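Local coordinates for protein shikimate 5-dehydrogenase (Mycobacterium fortuitum subsp. fortuitum DSM 46621, PDB 4XIJ) that probably catalyses the NADP-dependent interconversion of 3-dehydroshikimate and shikimate, the fourth step of the seven-step pathway to chorismate, at residues Ala34-Arg37 with Ser43-Tyr46; Gln256-Gln259 with Pro264-Lys267; Ala16-Leu19 with His25-Ser28. All blocks are in the same frame, centred on the assembly; numbering follows the deposited sequence.

Contact 1: residues Ala34-Arg37 with Ser43-Tyr46; sequences AAYR and SWTY
The phenol ring of Tyr36 takes the benzo edge of Trp44 on one of its faces. Trp44 CE3 stands 3.9 Å above the plane of Tyr36, over the ring centre. The two six-membered rings form a T-shaped (edge-to-face) pair, their planes turned by 65°. The stem of the indole adds to this contact, with Trp44 CB lying 3.7 Å from Tyr36 CD2 at the side of the phenol. Tyr46 meets the outer part of the same ring: its CD2 comes 3.5 Å from Tyr36 OH, so that the hydroxyl oxygen sits at the edge of the Tyr46 ring and in its plane. Tyr46 extends from the strand across Tyr36 because its chi1 of -161° swings the ring away from its own backbone N; the two side chains meet at about a right angle. Along the edge between these neighbours, the carbonyl oxygen of Thr45 approaches Tyr36 CE2. The tyrosine thus pins helix 28-38 to the start of strand 45-50, the last two elements of the beta-alpha-beta unit that opens the substrate-binding domain with strand 15-20. The phenol oxygen is hydrogen-bonded to His32 ND1, one turn earlier on the same helix, which anchors the outer end of the ring; the His32 ring also packs against both tyrosines. Tyr46 OH is hydrogen-bonded to Ser71 on strand 67-72, which ties this aromatic cluster across the sheet. Phe260 and Thr261, near the end of helix 246-261, pack on Tyr36, and Thr261 touches Trp44 as well.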
ATOM      1  N   ALA A  34       1.099   0.260 -18.979  1.00  7.66           N
ATOM      2  CA  ALA A  34      -0.092  -0.453 -19.443  1.00  8.80           C
ATOM      3  C   ALA A  34      -1.315   0.462 -19.403  1.00  7.73           C
ATOM      4  O   ALA A  34      -2.124   0.473 -20.339  1.00  8.56           O
ATOM      5  CB  ALA A  34      -0.340  -1.674 -18.594  1.00  8.91           C
ATOM      6  N   ALA A  35      -1.444   1.250 -18.344  1.00  7.81           N
ATOM      7  CA  ALA A  35      -2.556   2.182 -18.254  1.00  7.92           C
ATOM      8  C   ALA A  35      -2.496   3.295 -19.283  1.00  7.93           C
ATOM      9  O   ALA A  35      -3.501   3.562 -19.945  1.00  8.07           O
ATOM     10  CB  ALA A  35      -2.599   2.796 -16.851  1.00  8.77           C
ATOM     11  N   TYR A  36      -1.320   3.899 -19.455  1.00  7.40           N
ATOM     12  CA  TYR A  36      -1.234   5.005 -20.387  1.00  7.85           C
ATOM     13  C   TYR A  36      -1.535   4.550 -21.804  1.00  7.27           C
ATOM     14  O   TYR A  36      -2.217   5.259 -22.542  1.00  8.37           O
ATOM     15  CB  TYR A  36       0.152   5.681 -20.368  1.00  7.46           C
ATOM     16  CG  TYR A  36       0.603   6.215 -19.002  1.00  6.85           C
ATOM     17  CD1 TYR A  36      -0.296   6.413 -17.920  1.00  8.13           C
ATOM     18  CD2 TYR A  36       1.973   6.455 -18.755  1.00  7.39           C
ATOM     19  CE1 TYR A  36       0.202   6.858 -16.676  1.00  7.93           C
ATOM     20  CE2 TYR A  36       2.442   6.924 -17.543  1.00  7.97           C
ATOM     21  CZ  TYR A  36       1.555   7.099 -16.510  1.00  7.62           C
ATOM     22  OH  TYR A  36       2.053   7.499 -15.310  1.00  8.35           O
ATOM     23  N   ARG A  37      -1.079   3.363 -22.178  1.00  7.06           N
ATOM     24  CA  ARG A  37      -1.374   2.854 -23.520  1.00  7.28           C
ATOM     25  C   ARG A  37      -2.896   2.619 -23.694  1.00  7.64           C
ATOM     26  O   ARG A  37      -3.478   3.026 -24.704  1.00  9.11           O
ATOM     27  CB  ARG A  37      -0.572   1.562 -23.745  1.00  7.44           C
ATOM     28  CG  ARG A  37       0.892   1.850 -23.903  1.00  8.16           C
ATOM     29  CD  ARG A  37       1.792   0.605 -23.758  1.00  8.92           C
ATOM     30  NE  ARG A  37       3.178   1.048 -23.759  1.00  8.45           N
ATOM     31  CZ  ARG A  37       4.232   0.291 -23.458  1.00  7.89           C
ATOM     32  NH1 ARG A  37       4.105  -1.001 -23.155  1.00  8.47           N
ATOM     33  NH2 ARG A  37       5.456   0.826 -23.473  1.00  9.98           N
ATOM     34  N   SER A  43       2.768   8.075 -25.758  1.00 10.47           N
ATOM     35  CA  SER A  43       4.089   8.692 -25.721  1.00 12.05           C
ATOM     36  C   SER A  43       4.461   9.227 -24.349  1.00 10.66           C
ATOM     37  O   SER A  43       5.556   9.777 -24.194  1.00 11.51           O
ATOM     38  CB  SER A  43       4.221   9.783 -26.785  1.00 15.91           C
ATOM     39  OG  SER A  43       3.311  10.820 -26.541  1.00 18.01           O
ATOM     40  N   TRP A  44       3.593   9.065 -23.342  1.00  9.80           N
ATOM     41  CA  TRP A  44       4.044   9.355 -21.973  1.00  8.89           C
ATOM     42  C   TRP A  44       5.135   8.373 -21.584  1.00  9.81           C
ATOM     43  O   TRP A  44       5.116   7.183 -21.991  1.00 10.72           O
ATOM     44  CB  TRP A  44       2.884   9.235 -20.995  1.00  8.83           C
ATOM     45  CG  TRP A  44       1.916  10.419 -21.017  1.00  9.40           C
ATOM     46  CD1 TRP A  44       1.570  11.213 -22.088  1.00 10.33           C
ATOM     47  CD2 TRP A  44       1.178  10.878 -19.910  1.00  9.36           C
ATOM     48  NE1 TRP A  44       0.670  12.178 -21.684  1.00 10.93           N
ATOM     49  CE2 TRP A  44       0.395  11.978 -20.353  1.00 10.02           C
ATOM     50  CE3 TRP A  44       1.095  10.477 -18.568  1.00 10.69           C
ATOM     51  CZ2 TRP A  44      -0.459  12.679 -19.500  1.00 10.66           C
ATOM     52  CZ3 TRP A  44       0.213  11.186 -17.712  1.00 10.10           C
ATOM     53  CH2 TRP A  44      -0.519  12.288 -18.184  1.00 10.33           C
ATOM     54  N   THR A  45       6.088   8.841 -20.784  1.00 10.27           N
ATOM     55  CA  THR A  45       7.160   7.947 -20.361  1.00 10.53           C
ATOM     56  C   THR A  45       7.087   7.679 -18.851  1.00  9.55           C
ATOM     57  O   THR A  45       6.563   8.494 -18.083  1.00  9.91           O
ATOM     58  CB  THR A  45       8.536   8.511 -20.717  1.00 12.64           C
ATOM     59  OG1 THR A  45       8.699   9.810 -20.122  1.00 13.34           O
ATOM     60  CG2 THR A  45       8.684   8.604 -22.239  1.00 15.13           C
ATOM     61  N   TYR A  46       7.625   6.539 -18.439  1.00 10.99           N
ATOM     62  CA  TYR A  46       7.657   6.167 -17.032  1.00 11.13           C
ATOM     63  C   TYR A  46       8.951   5.444 -16.766  1.00 12.16           C
ATOM     64  O   TYR A  46       9.112   4.307 -17.220  1.00 15.33           O
ATOM     65  CB  TYR A  46       6.449   5.290 -16.659  1.00 11.58           C
ATOM     66  CG  TYR A  46       6.213   5.267 -15.182  1.00 11.34           C
ATOM     67  CD1 TYR A  46       7.115   4.630 -14.355  1.00 12.49           C
ATOM     68  CD2 TYR A  46       5.100   5.892 -14.609  1.00 11.02           C
ATOM     69  CE1 TYR A  46       6.955   4.610 -13.019  1.00 13.45           C
ATOM     70  CE2 TYR A  46       4.906   5.884 -13.187  1.00 10.80           C
ATOM     71  CZ  TYR A  46       5.878   5.222 -12.419  1.00 12.45           C
ATOM     72  OH  TYR A  46       5.802   5.097 -11.086  1.00 15.50           O
TER

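Contact 2: residues Gln256-Gln259 with Pro264-Lys267. With EDO (1,2-ethanediol), chain C.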
ATOM      1  N   GLN A 256      -2.902   6.305  -8.404  1.00 10.95           N
ATOM      2  CA  GLN A 256      -1.851   7.098  -9.031  1.00 11.13           C
ATOM      3  C   GLN A 256      -2.179   7.419 -10.478  1.00  9.95           C
ATOM      4  O   GLN A 256      -2.006   8.563 -10.928  1.00 10.12           O
ATOM      5  CB  GLN A 256      -0.524   6.363  -8.972  1.00  9.64           C
ATOM      6  CG  GLN A 256      -0.048   6.144  -7.536  1.00  8.26           C
ATOM      7  CD  GLN A 256       1.274   5.455  -7.465  1.00  9.64           C
ATOM      8  OE1 GLN A 256       1.624   4.707  -8.387  1.00 11.59           O
ATOM      9  NE2 GLN A 256       2.006   5.663  -6.377  1.00 11.40           N
ATOM     10  N   VAL A 257      -2.655   6.414 -11.230  1.00  8.81           N
ATOM     11  CA  VAL A 257      -2.982   6.654 -12.647  1.00  8.71           C
ATOM     12  C   VAL A 257      -4.072   7.728 -12.755  1.00  9.08           C
ATOM     13  O   VAL A 257      -3.964   8.626 -13.633  1.00  9.85           O
ATOM     14  CB  VAL A 257      -3.400   5.358 -13.348  1.00  9.01           C
ATOM     15  CG1 VAL A 257      -4.060   5.632 -14.736  1.00  8.96           C
ATOM     16  CG2 VAL A 257      -2.171   4.431 -13.476  1.00  9.60           C
ATOM     17  N   GLU A 258      -5.089   7.671 -11.873  1.00  9.61           N
ATOM     18  CA  GLU A 258      -6.163   8.633 -11.967  1.00 10.29           C
ATOM     19  C   GLU A 258      -5.642  10.033 -11.634  1.00 10.29           C
ATOM     20  O   GLU A 258      -6.004  11.027 -12.301  1.00 11.27           O
ATOM     21  CB  GLU A 258      -7.325   8.234 -11.062  1.00 11.07           C
ATOM     22  CG  GLU A 258      -7.949   6.963 -11.562  1.00 13.21           C
ATOM     23  CD  GLU A 258      -9.274   6.664 -10.884  1.00 16.69           C
ATOM     24  OE1 GLU A 258      -9.635   7.339  -9.888  1.00 18.82           O
ATOM     25  OE2 GLU A 258      -9.968   5.722 -11.341  1.00 17.78           O
ATOM     26  N   GLN A 259      -4.805  10.151 -10.605  1.00 11.54           N
ATOM     27  CA  GLN A 259      -4.283  11.463 -10.269  1.00 11.82           C
ATOM     28  C   GLN A 259      -3.340  12.025 -11.334  1.00 11.91           C
ATOM     29  O   GLN A 259      -3.305  13.256 -11.556  1.00 12.53           O
ATOM     30  CB  GLN A 259      -3.562  11.418  -8.912  1.00 12.85           C
ATOM     31  CG  GLN A 259      -4.565  11.196  -7.764  1.00 14.09           C
ATOM     32  CD  GLN A 259      -3.910  11.286  -6.405  1.00 14.01           C
ATOM     33  OE1 GLN A 259      -3.169  12.221  -6.135  1.00 17.02           O
ATOM     34  NE2 GLN A 259      -4.163  10.306  -5.536  1.00 13.73           N
ATOM     35  N   PRO A 264     -10.360   8.050 -15.519  1.00 13.31           N
ATOM     36  CA  PRO A 264     -10.645   6.825 -14.753  1.00 12.25           C
ATOM     37  C   PRO A 264      -9.646   5.715 -15.074  1.00 11.43           C
ATOM     38  O   PRO A 264      -9.224   5.570 -16.234  1.00 12.74           O
ATOM     39  CB  PRO A 264     -12.048   6.453 -15.204  1.00 13.84           C
ATOM     40  CG  PRO A 264     -12.639   7.789 -15.629  1.00 16.10           C
ATOM     41  CD  PRO A 264     -11.512   8.489 -16.309  1.00 15.32           C
ATOM     42  N   ALA A 265      -9.204   4.986 -14.050  1.00 11.62           N
ATOM     43  CA  ALA A 265      -8.223   3.921 -14.274  1.00 10.47           C
ATOM     44  C   ALA A 265      -8.767   2.886 -15.256  1.00 10.17           C
ATOM     45  O   ALA A 265      -9.894   2.468 -15.142  1.00 11.10           O
ATOM     46  CB  ALA A 265      -7.809   3.258 -12.936  1.00 11.47           C
ATOM     47  N   PRO A 266      -7.948   2.450 -16.222  1.00  9.18           N
ATOM     48  CA  PRO A 266      -8.386   1.412 -17.167  1.00  9.66           C
ATOM     49  C   PRO A 266      -8.143   0.072 -16.484  1.00  8.97           C
ATOM     50  O   PRO A 266      -7.068  -0.524 -16.583  1.00  9.35           O
ATOM     51  CB  PRO A 266      -7.470   1.631 -18.379  1.00 10.01           C
ATOM     52  CG  PRO A 266      -6.171   2.153 -17.755  1.00  9.57           C
ATOM     53  CD  PRO A 266      -6.617   2.978 -16.539  1.00  9.48           C
ATOM     54  N   LYS A 267      -9.137  -0.387 -15.750  1.00  9.71           N
ATOM     55  CA  LYS A 267      -8.847  -1.455 -14.779  1.00 10.49           C
ATOM     56  C   LYS A 267      -8.530  -2.795 -15.436  1.00 10.19           C
ATOM     57  O   LYS A 267      -7.645  -3.510 -14.952  1.00 10.34           O
ATOM     58  CB  LYS A 267      -9.996  -1.632 -13.774  1.00 11.54           C
ATOM     59  CG  LYS A 267     -10.244  -0.388 -12.934  1.00 13.15           C
ATOM     60  CD  LYS A 267     -11.184  -0.613 -11.762  1.00 16.16           C
ATOM     61  CE  LYS A 267     -11.159   0.591 -10.854  1.00 19.51           C
ATOM     62  NZ  LYS A 267     -12.016   0.429  -9.619  1.00 22.67           N
TER
HETATM   63  C1  EDO C 302     -11.956  -1.949 -17.211  1.00 25.63           C
HETATM   64  O1  EDO C 302     -11.062  -1.785 -18.257  1.00 26.44           O
HETATM   65  C2  EDO C 302     -12.639  -0.624 -17.149  1.00 23.52           C
HETATM   66  O2  EDO C 302     -12.026   0.107 -16.083  1.00 22.24           O
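Glu258 takes its bond from the loop beyond its own helix on the anti side of its carboxylate. The backbone N of Ala265 donates to Glu258 OE2 over 2.9 Å, in a nearly straight bond (171°) that lies 16° out of the carboxylate plane. The glutamate reaches it by staying extended beyond CG, chi2 -168°, so that its aliphatic part runs beside the loop and CG lies 4.0 Å from Ala265 CB. Within this contact OE2 is the bonding oxygen; it also lies 3.6 Å from Pro264 CA. Lys267 NZ is 5.9 Å from Glu258 OE2, too far for a salt bridge, though its charge may help to keep the carboxylate ionised.

One residue earlier on the helix the contact turns apolar. Val257 CG1 and Pro266 CD meet tip to tip at 4.1 Å, and both residues also pack on Ala35 of helix 28-38 and on Leu39, which makes this the inward side of the contact. On the outer side a molecule of 1,2-ethanediol, probably from the crystallisation liquor, accepts from Lys267 N at its O2 (2.9 Å). That O2 also makes a weak bond to Ala265 O, and the diol takes a further bond from Glu268 N. It therefore occupies the amide end of helix 267-272. Pro266 is both the centre of an inverse gamma turn and the N-cap residue of that helix; the tight turn ends the helix-to-helix connection between 246-261 and 267-272, as in a loop that leads directly into an N-cap.

Contact 3: residues Ala16-Leu19 with His25-Ser28. With SO4 (sulfate ion), chain F.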
ATOM      1  N   ALA A  16       6.838  10.602 -16.082  1.00  8.43           N
ATOM      2  CA  ALA A  16       6.667  10.097 -14.724  1.00  8.37           C
ATOM      3  C   ALA A  16       7.791   9.127 -14.382  1.00  8.76           C
ATOM      4  O   ALA A  16       8.550   8.695 -15.268  1.00  8.65           O
ATOM      5  CB  ALA A  16       5.260   9.428 -14.549  1.00  8.30           C
ATOM      6  N   ALA A  17       7.897   8.752 -13.121  1.00  8.04           N
ATOM      7  CA  ALA A  17       8.928   7.805 -12.714  1.00  7.91           C
ATOM      8  C   ALA A  17       8.594   7.210 -11.370  1.00  7.57           C
ATOM      9  O   ALA A  17       7.769   7.762 -10.609  1.00  8.16           O
ATOM     10  CB  ALA A  17      10.319   8.472 -12.622  1.00  8.91           C
ATOM     11  N   VAL A  18       9.280   6.114 -11.065  1.00  7.76           N
ATOM     12  CA  VAL A  18       9.353   5.619  -9.681  1.00  8.36           C
ATOM     13  C   VAL A  18      10.734   5.866  -9.111  1.00  8.36           C
ATOM     14  O   VAL A  18      11.740   5.656  -9.780  1.00  9.35           O
ATOM     15  CB  VAL A  18       8.982   4.108  -9.578  1.00  9.04           C
ATOM     16  CG1 VAL A  18       9.911   3.167 -10.429  1.00  9.61           C
ATOM     17  CG2 VAL A  18       8.923   3.655  -8.084  1.00  9.73           C
ATOM     18  N   LEU A  19      10.755   6.381  -7.881  1.00  8.02           N
ATOM     19  CA  LEU A  19      11.989   6.682  -7.145  1.00  8.09           C
ATOM     20  C   LEU A  19      12.155   5.746  -5.958  1.00  8.63           C
ATOM     21  O   LEU A  19      11.202   5.525  -5.211  1.00 10.15           O
ATOM     22  CB  LEU A  19      11.970   8.115  -6.618  1.00 10.15           C
ATOM     23  CG  LEU A  19      11.639   9.283  -7.537  1.00 13.47           C
ATOM     24  CD1 LEU A  19      11.875  10.636  -6.826  1.00 12.50           C
ATOM     25  CD2 LEU A  19      12.152   9.259  -8.947  1.00 16.00           C
ATOM     26  N   HIS A  25      12.432  -4.097  -8.261  1.00 17.70           N
ATOM     27  CA  HIS A  25      11.241  -4.901  -7.963  1.00 18.27           C
ATOM     28  C   HIS A  25       9.943  -4.166  -8.288  1.00 16.40           C
ATOM     29  O   HIS A  25       8.940  -4.796  -8.572  1.00 17.97           O
ATOM     30  CB  HIS A  25      11.235  -5.314  -6.486  1.00 22.04           C
ATOM     31  CG  HIS A  25      10.120  -6.245  -6.119  1.00 26.29           C
ATOM     32  ND1 HIS A  25       8.900  -5.800  -5.649  1.00 28.34           N
ATOM     33  CD2 HIS A  25      10.031  -7.597  -6.177  1.00 27.89           C
ATOM     34  CE1 HIS A  25       8.113  -6.841  -5.416  1.00 29.92           C
ATOM     35  NE2 HIS A  25       8.785  -7.944  -5.711  1.00 29.26           N
ATOM     36  N   SER A  26       9.959  -2.840  -8.274  1.00 14.52           N
ATOM     37  CA  SER A  26       8.719  -2.104  -8.402  1.00 11.88           C
ATOM     38  C   SER A  26       7.988  -2.465  -9.679  1.00 11.40           C
ATOM     39  O   SER A  26       8.597  -2.550 -10.757  1.00 12.00           O
ATOM     40  CB  SER A  26       8.985  -0.595  -8.373  1.00 11.62           C
ATOM     41  OG  SER A  26       7.775   0.123  -8.567  1.00 11.60           O
ATOM     42  N   ARG A  27       6.683  -2.651  -9.560  1.00 11.35           N
ATOM     43  CA  ARG A  27       5.838  -2.879 -10.730  1.00 10.49           C
ATOM     44  C   ARG A  27       5.230  -1.590 -11.233  1.00 10.18           C
ATOM     45  O   ARG A  27       4.427  -1.615 -12.178  1.00 10.19           O
ATOM     46  CB  ARG A  27       4.704  -3.859 -10.401  1.00 11.96           C
ATOM     47  CG  ARG A  27       5.124  -5.212  -9.820  1.00 15.85           C
ATOM     48  CD  ARG A  27       6.238  -5.850 -10.483  1.00 17.82           C
ATOM     49  NE  ARG A  27       6.200  -7.304 -10.345  1.00 17.08           N
ATOM     50  CZ  ARG A  27       7.059  -8.052  -9.667  1.00 16.97           C
ATOM     51  NH1 ARG A  27       8.074  -7.512  -8.985  1.00 17.80           N
ATOM     52  NH2 ARG A  27       6.914  -9.367  -9.714  1.00 15.55           N
ATOM     53  N   SER A  28       5.594  -0.465 -10.644  1.00  9.21           N
ATOM     54  CA  SER A  28       4.935   0.783 -11.041  1.00  9.03           C
ATOM     55  C   SER A  28       5.127   1.127 -12.523  1.00  8.77           C
ATOM     56  O   SER A  28       4.163   1.539 -13.154  1.00  8.19           O
ATOM     57  CB  SER A  28       5.411   1.941 -10.166  1.00 11.34           C
ATOM     58  OG  SER A  28       4.912   1.717  -8.878  1.00 12.51           O
TER
HETATM   59  S   SO4 F 305       8.565  -2.398  -4.298  0.72 25.74           S
HETATM   60  O1  SO4 F 305       8.097  -3.195  -5.438  0.72 25.85           O
HETATM   61  O2  SO4 F 305       9.442  -3.201  -3.457  0.72 28.13           O
HETATM   62  O3  SO4 F 305       9.161  -1.138  -4.728  0.72 24.21           O
HETATM   63  O4  SO4 F 305       7.375  -2.089  -3.497  0.72 28.29           O
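Val18, Ser26 and Ser28 meet where the first strand of the substrate-binding domain faces the Ser-Arg-Ser loop, a sequence whose serines in shikimate dehydrogenases usually hold the carboxylate of shikimate. The contact itself is small and made by van der Waals touch. Val18 directs its branches at the loop from the buried strand, CG2 reaching to 3.7 Å from Ser26 OG, while CG1 stays a little farther from the same oxygen. Farther along, Val18 CB lies 4.2 Å from Ser28 CB, so both serines face the same side of Val18.

Ser26 OG is positioned by its torsion, anti to the backbone N at 177°, which brings it back over the following turn. There it accepts from Ser28 N over 3.1 Å (164°), a capping bond that ties down the entry to helix 28-38. Just before Ser26, His25 binds a sulfate, probably from the crystallisation liquor: its ND1 donates to sulfate O1 at 2.7 Å, nearly straight at 173° and in the plane of the imidazole. The anion is also bound by Thr73 OG1, and its O1 lies 3.2 Å from Ser26 CA. Arg27 folds back over His25, with NH1 3.3 Å above the centre of the imidazole face while donating over 2.9 Å to His25 O on a lone pair in the carbonyl plane. Its NH2 makes a salt bridge to the C-terminal carboxylate of Gly275, a second anchor for the guanidinium group.

A further sulfate lies about 5 Å from the side chain of Ser28, consistent with an anion-binding pocket here. The whole is the strand-loop-helix passage of a beta-alpha-beta unit, with its polar loop at the end of the strand.

How the contacts relate
Contacts 1 and 3 belong to one beta-alpha-beta unit: contact 3 joins strand 15-20 to the loop entering helix 28-38, and contact 1 joins the far part of that helix to strand 45-50. They meet directly, with Thr45 O 2.9 Å from Ala16 N in a probable hydrogen bond between neighbouring strands, and with Tyr46 packing on Val18 and Ser28. Contact 2 lies on another face of helix 28-38, where Ala35 touches Val257 and Pro266. The chemistry follows the position: an edge-to-face aromatic cluster, partly buried, in contact 1; a carboxylate-to-backbone bond near the surface in contact 2; and, in partly buried contact 3, a buried strand valine against two serines beside bound sulfates.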